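Local atomic coordinates of Phosphoglucomutase/phosphomannomutase family protein (Burkholderia thailandensis, PDB entry 3UW2), a protein that probably transfers a phosphate group within phosphorylated sugars, as a member of the phosphohexose mutase family thought to use magnesium. Residues F289-I303 / A342-D356. Numbering follows the deposited sequence.
Sequences FAEEVLSRNPGAQII and APLAGEMSGHVFFKD
Phe354 turns the edge of its ring toward one face of Phe289, a T-shaped pair with planes at 85° in which CZ of Phe354 stands over the centre of the Phe289 ring. Leu344 CD1 rests on a face of the Phe354 ring, offset toward its rim. The guanidinium of Arg296 is engaged along two of its edges in a salt-bridge network: NE and NH2 take the two oxygens of Glu292 side-on, while NH1 and NH2 meet Asp356 end-on, with NH2 of Arg296 2.8 Å from OD2 of Asp356. A bend at chi3 (-67°) turns the arginine between these carboxylates, and this double grip should fix its rotation. Asn297 ND2 donates a hydrogen bond to Asp356 OD1 from above the carboxylate plane, at 3.3 Å, and another to Val293 O; a water joins Asn297 OD1 to Asp356 OD1. Leu344 reaches out from the strand with chi1 at -178° and chi2 at 61°, which lays CD2 against the helix backbone, 3.5 Å from Ala290 N. Pro343 CG packs against Ala300 CB and Val293 CG1. Between the strands, Ile303 N donates to Leu344 O at 3.1 Å, and Ile303 O accepts from Gly346 N. Strand 301-305 runs parallel to 344-346, itself antiparallel to 352-354, in a four-stranded mixed sheet of the third alpha/beta/alpha domain. Helix 282-296 covers the Leu344 face beside helix 364-375, whose Arg370 also pairs with Asp356, whereas helix 330-340 touches Ala345 on the other face.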
# COMPACT_ATOMS: atom_id res chain seq x y z
N PHE A 289 -12.56 -8.42 -6.67
CA PHE A 289 -12.98 -8.28 -5.27
C PHE A 289 -14.35 -7.55 -5.12
O PHE A 289 -15.19 -7.91 -4.32
CB PHE A 289 -11.88 -7.50 -4.52
CG PHE A 289 -10.61 -8.29 -4.35
CD1 PHE A 289 -10.67 -9.59 -3.78
CD2 PHE A 289 -9.37 -7.70 -4.62
CE1 PHE A 289 -9.50 -10.34 -3.61
CE2 PHE A 289 -8.18 -8.45 -4.44
CZ PHE A 289 -8.28 -9.77 -3.93
N ALA A 290 -14.52 -6.47 -5.88
CA ALA A 290 -15.73 -5.66 -5.81
C ALA A 290 -16.90 -6.54 -6.20
O ALA A 290 -17.98 -6.43 -5.62
CB ALA A 290 -15.64 -4.49 -6.83
N GLU A 291 -16.74 -7.37 -7.22
CA GLU A 291 -17.84 -8.22 -7.60
C GLU A 291 -18.25 -9.11 -6.42
O GLU A 291 -19.44 -9.19 -6.08
CB GLU A 291 -17.48 -9.03 -8.84
CG GLU A 291 -18.40 -10.23 -9.14
CD GLU A 291 -18.01 -10.92 -10.46
OE1 GLU A 291 -16.79 -11.13 -10.73
OE2 GLU A 291 -18.94 -11.24 -11.23
N GLU A 292 -17.31 -9.78 -5.82
CA GLU A 292 -17.65 -10.68 -4.70
C GLU A 292 -18.22 -9.87 -3.47
O GLU A 292 -19.25 -10.24 -2.88
CB GLU A 292 -16.40 -11.47 -4.31
CG GLU A 292 -16.69 -12.63 -3.36
CD GLU A 292 -17.08 -12.19 -1.95
OE1 GLU A 292 -16.51 -11.19 -1.46
OE2 GLU A 292 -17.98 -12.83 -1.34
N VAL A 293 -17.58 -8.75 -3.12
CA VAL A 293 -18.04 -7.92 -1.99
C VAL A 293 -19.45 -7.39 -2.26
O VAL A 293 -20.31 -7.45 -1.39
CB VAL A 293 -17.02 -6.80 -1.69
CG1 VAL A 293 -17.53 -5.67 -0.77
CG2 VAL A 293 -15.73 -7.41 -1.18
N LEU A 294 -19.68 -6.85 -3.46
CA LEU A 294 -20.98 -6.29 -3.76
C LEU A 294 -22.12 -7.33 -3.78
O LEU A 294 -23.30 -7.02 -3.47
CB LEU A 294 -20.93 -5.51 -5.08
CG LEU A 294 -20.13 -4.20 -4.94
CD1 LEU A 294 -19.89 -3.74 -6.39
CD2 LEU A 294 -20.95 -3.16 -4.12
N SER A 295 -21.78 -8.58 -4.08
CA SER A 295 -22.73 -9.65 -4.05
C SER A 295 -23.27 -9.80 -2.66
O SER A 295 -24.39 -10.16 -2.53
CB SER A 295 -22.06 -10.97 -4.53
OG SER A 295 -21.47 -11.64 -3.43
N ARG A 296 -22.51 -9.44 -1.60
CA ARG A 296 -23.01 -9.45 -0.20
C ARG A 296 -23.38 -8.07 0.38
O ARG A 296 -23.85 -7.99 1.51
CB ARG A 296 -22.02 -10.20 0.77
CG ARG A 296 -21.84 -11.72 0.42
CD ARG A 296 -20.69 -12.41 1.21
NE ARG A 296 -19.37 -11.90 0.83
CZ ARG A 296 -18.69 -10.94 1.46
NH1 ARG A 296 -19.20 -10.36 2.56
NH2 ARG A 296 -17.53 -10.54 0.99
N ASN A 297 -23.12 -7.00 -0.37
CA ASN A 297 -23.32 -5.65 0.12
C ASN A 297 -23.94 -4.82 -1.02
O ASN A 297 -23.25 -3.95 -1.58
CB ASN A 297 -21.94 -5.02 0.47
CG ASN A 297 -21.30 -5.65 1.69
OD1 ASN A 297 -21.61 -5.25 2.80
ND2 ASN A 297 -20.44 -6.69 1.50
N PRO A 298 -25.19 -5.09 -1.40
CA PRO A 298 -25.80 -4.41 -2.57
C PRO A 298 -25.85 -2.92 -2.35
O PRO A 298 -26.15 -2.47 -1.22
CB PRO A 298 -27.22 -4.98 -2.66
CG PRO A 298 -27.24 -6.18 -1.77
CD PRO A 298 -26.11 -6.04 -0.77
N GLY A 299 -25.45 -2.14 -3.36
CA GLY A 299 -25.49 -0.69 -3.26
C GLY A 299 -24.22 -0.02 -2.71
O GLY A 299 -24.10 1.23 -2.80
N ALA A 300 -23.30 -0.81 -2.12
CA ALA A 300 -22.09 -0.25 -1.42
C ALA A 300 -21.18 0.59 -2.34
O ALA A 300 -21.15 0.38 -3.57
CB ALA A 300 -21.27 -1.37 -0.73
N GLN A 301 -20.47 1.53 -1.75
CA GLN A 301 -19.45 2.30 -2.51
C GLN A 301 -18.19 1.46 -2.64
O GLN A 301 -17.88 0.72 -1.73
CB GLN A 301 -19.14 3.61 -1.80
CG GLN A 301 -20.29 4.62 -1.95
CD GLN A 301 -20.07 5.86 -1.12
OE1 GLN A 301 -19.88 5.81 0.13
NE2 GLN A 301 -20.06 7.00 -1.82
N ILE A 302 -17.47 1.60 -3.75
CA ILE A 302 -16.15 0.95 -3.89
C ILE A 302 -15.21 2.08 -4.25
O ILE A 302 -15.47 2.81 -5.24
CB ILE A 302 -16.16 -0.09 -5.05
CG1 ILE A 302 -17.25 -1.16 -4.83
CG2 ILE A 302 -14.73 -0.68 -5.29
CD1 ILE A 302 -17.08 -2.04 -3.59
N ILE A 303 -14.20 2.28 -3.44
CA ILE A 303 -13.26 3.41 -3.61
C ILE A 303 -12.01 3.00 -4.41
O ILE A 303 -11.41 1.98 -4.14
CB ILE A 303 -12.83 3.99 -2.24
CG1 ILE A 303 -14.10 4.47 -1.45
CG2 ILE A 303 -11.83 5.18 -2.46
CD1 ILE A 303 -13.88 4.64 0.09
N ALA A 342 -17.26 2.69 3.48
CA ALA A 342 -17.27 1.72 2.37
C ALA A 342 -16.66 0.35 2.69
O ALA A 342 -15.83 0.24 3.52
CB ALA A 342 -16.65 2.32 1.12
N PRO A 343 -17.14 -0.72 2.03
CA PRO A 343 -16.59 -2.02 2.39
C PRO A 343 -15.20 -2.33 1.78
O PRO A 343 -14.54 -3.22 2.27
CB PRO A 343 -17.68 -3.01 1.93
CG PRO A 343 -18.17 -2.33 0.65
CD PRO A 343 -18.29 -0.86 1.11
N LEU A 344 -14.76 -1.60 0.73
CA LEU A 344 -13.55 -1.99 -0.02
C LEU A 344 -12.98 -0.76 -0.77
O LEU A 344 -13.78 0.06 -1.28
CB LEU A 344 -13.97 -2.97 -1.15
CG LEU A 344 -12.89 -3.55 -2.06
CD1 LEU A 344 -11.87 -4.39 -1.25
CD2 LEU A 344 -13.59 -4.39 -3.17
N ALA A 345 -11.65 -0.62 -0.79
CA ALA A 345 -10.92 0.39 -1.68
C ALA A 345 -9.69 -0.26 -2.24
O ALA A 345 -9.20 -1.22 -1.66
CB ALA A 345 -10.51 1.60 -0.90
N GLY A 346 -9.15 0.25 -3.35
CA GLY A 346 -7.87 -0.25 -3.80
C GLY A 346 -7.24 0.87 -4.62
O GLY A 346 -7.96 1.77 -5.08
N GLU A 347 -5.91 0.88 -4.73
CA GLU A 347 -5.23 1.84 -5.57
C GLU A 347 -4.35 1.14 -6.56
O GLU A 347 -3.92 0.01 -6.33
CB GLU A 347 -4.30 2.70 -4.76
CG GLU A 347 -4.83 3.28 -3.48
CD GLU A 347 -3.64 3.79 -2.70
OE1 GLU A 347 -3.05 3.00 -1.94
OE2 GLU A 347 -3.25 4.96 -2.91
N MET A 348 -4.08 1.82 -7.66
CA MET A 348 -3.26 1.26 -8.73
C MET A 348 -1.93 0.68 -8.19
O MET A 348 -1.58 -0.49 -8.49
CB MET A 348 -3.05 2.33 -9.81
CG MET A 348 -2.60 1.79 -11.15
SD MET A 348 -3.66 0.38 -11.56
CE MET A 348 -2.81 -0.09 -13.06
N SER A 349 -1.24 1.45 -7.35
CA SER A 349 -0.01 0.99 -6.63
C SER A 349 -0.08 -0.35 -5.89
O SER A 349 0.94 -0.85 -5.48
CB SER A 349 0.40 2.02 -5.62
OG SER A 349 -0.49 1.87 -4.53
N GLY A 350 -1.27 -0.92 -5.72
CA GLY A 350 -1.40 -2.27 -5.18
C GLY A 350 -1.70 -2.40 -3.68
O GLY A 350 -1.49 -3.47 -3.06
N HIS A 351 -2.15 -1.31 -3.06
CA HIS A 351 -2.65 -1.47 -1.69
C HIS A 351 -4.11 -1.73 -1.81
O HIS A 351 -4.80 -0.98 -2.51
CB HIS A 351 -2.43 -0.21 -0.85
CG HIS A 351 -0.98 0.19 -0.64
ND1 HIS A 351 -0.32 0.01 0.52
CD2 HIS A 351 -0.07 0.86 -1.49
CE1 HIS A 351 0.93 0.51 0.45
NE2 HIS A 351 1.09 1.03 -0.79
N VAL A 352 -4.63 -2.73 -1.10
CA VAL A 352 -6.04 -3.08 -1.21
C VAL A 352 -6.59 -3.10 0.21
O VAL A 352 -5.97 -3.73 1.12
CB VAL A 352 -6.23 -4.45 -1.93
CG1 VAL A 352 -7.72 -4.79 -2.10
CG2 VAL A 352 -5.61 -4.42 -3.33
N PHE A 353 -7.71 -2.41 0.43
CA PHE A 353 -8.18 -2.21 1.79
C PHE A 353 -9.54 -2.89 1.94
O PHE A 353 -10.54 -2.39 1.40
CB PHE A 353 -8.34 -0.71 2.09
CG PHE A 353 -7.13 0.15 1.81
CD1 PHE A 353 -6.74 0.45 0.50
CD2 PHE A 353 -6.45 0.77 2.87
CE1 PHE A 353 -5.66 1.33 0.25
CE2 PHE A 353 -5.37 1.64 2.63
CZ PHE A 353 -4.98 1.92 1.32
N PHE A 354 -9.60 -3.99 2.70
CA PHE A 354 -10.89 -4.66 3.03
C PHE A 354 -11.38 -4.17 4.39
O PHE A 354 -10.68 -4.38 5.37
CB PHE A 354 -10.72 -6.20 3.14
CG PHE A 354 -10.42 -6.88 1.82
CD1 PHE A 354 -11.48 -7.31 1.00
CD2 PHE A 354 -9.08 -6.98 1.35
CE1 PHE A 354 -11.21 -7.91 -0.25
CE2 PHE A 354 -8.84 -7.59 0.12
CZ PHE A 354 -9.89 -8.05 -0.67
N LYS A 355 -12.55 -3.53 4.41
CA LYS A 355 -13.27 -3.31 5.64
C LYS A 355 -14.25 -4.45 5.78
O LYS A 355 -14.35 -5.05 6.86
CB LYS A 355 -13.98 -1.96 5.64
CG LYS A 355 -14.87 -1.73 6.87
CD LYS A 355 -14.08 -1.80 8.18
CE LYS A 355 -15.08 -1.77 9.33
NZ LYS A 355 -14.44 -0.71 10.15
N ASP A 356 -14.94 -4.82 4.70
CA ASP A 356 -15.82 -6.05 4.73
C ASP A 356 -15.08 -7.24 5.32
O ASP A 356 -13.99 -7.60 4.81
CB ASP A 356 -16.20 -6.35 3.28
CG ASP A 356 -16.86 -7.69 3.11
OD1 ASP A 356 -18.04 -7.75 3.44
OD2 ASP A 356 -16.24 -8.64 2.59
O HOH W 1 -19.49 -5.59 4.60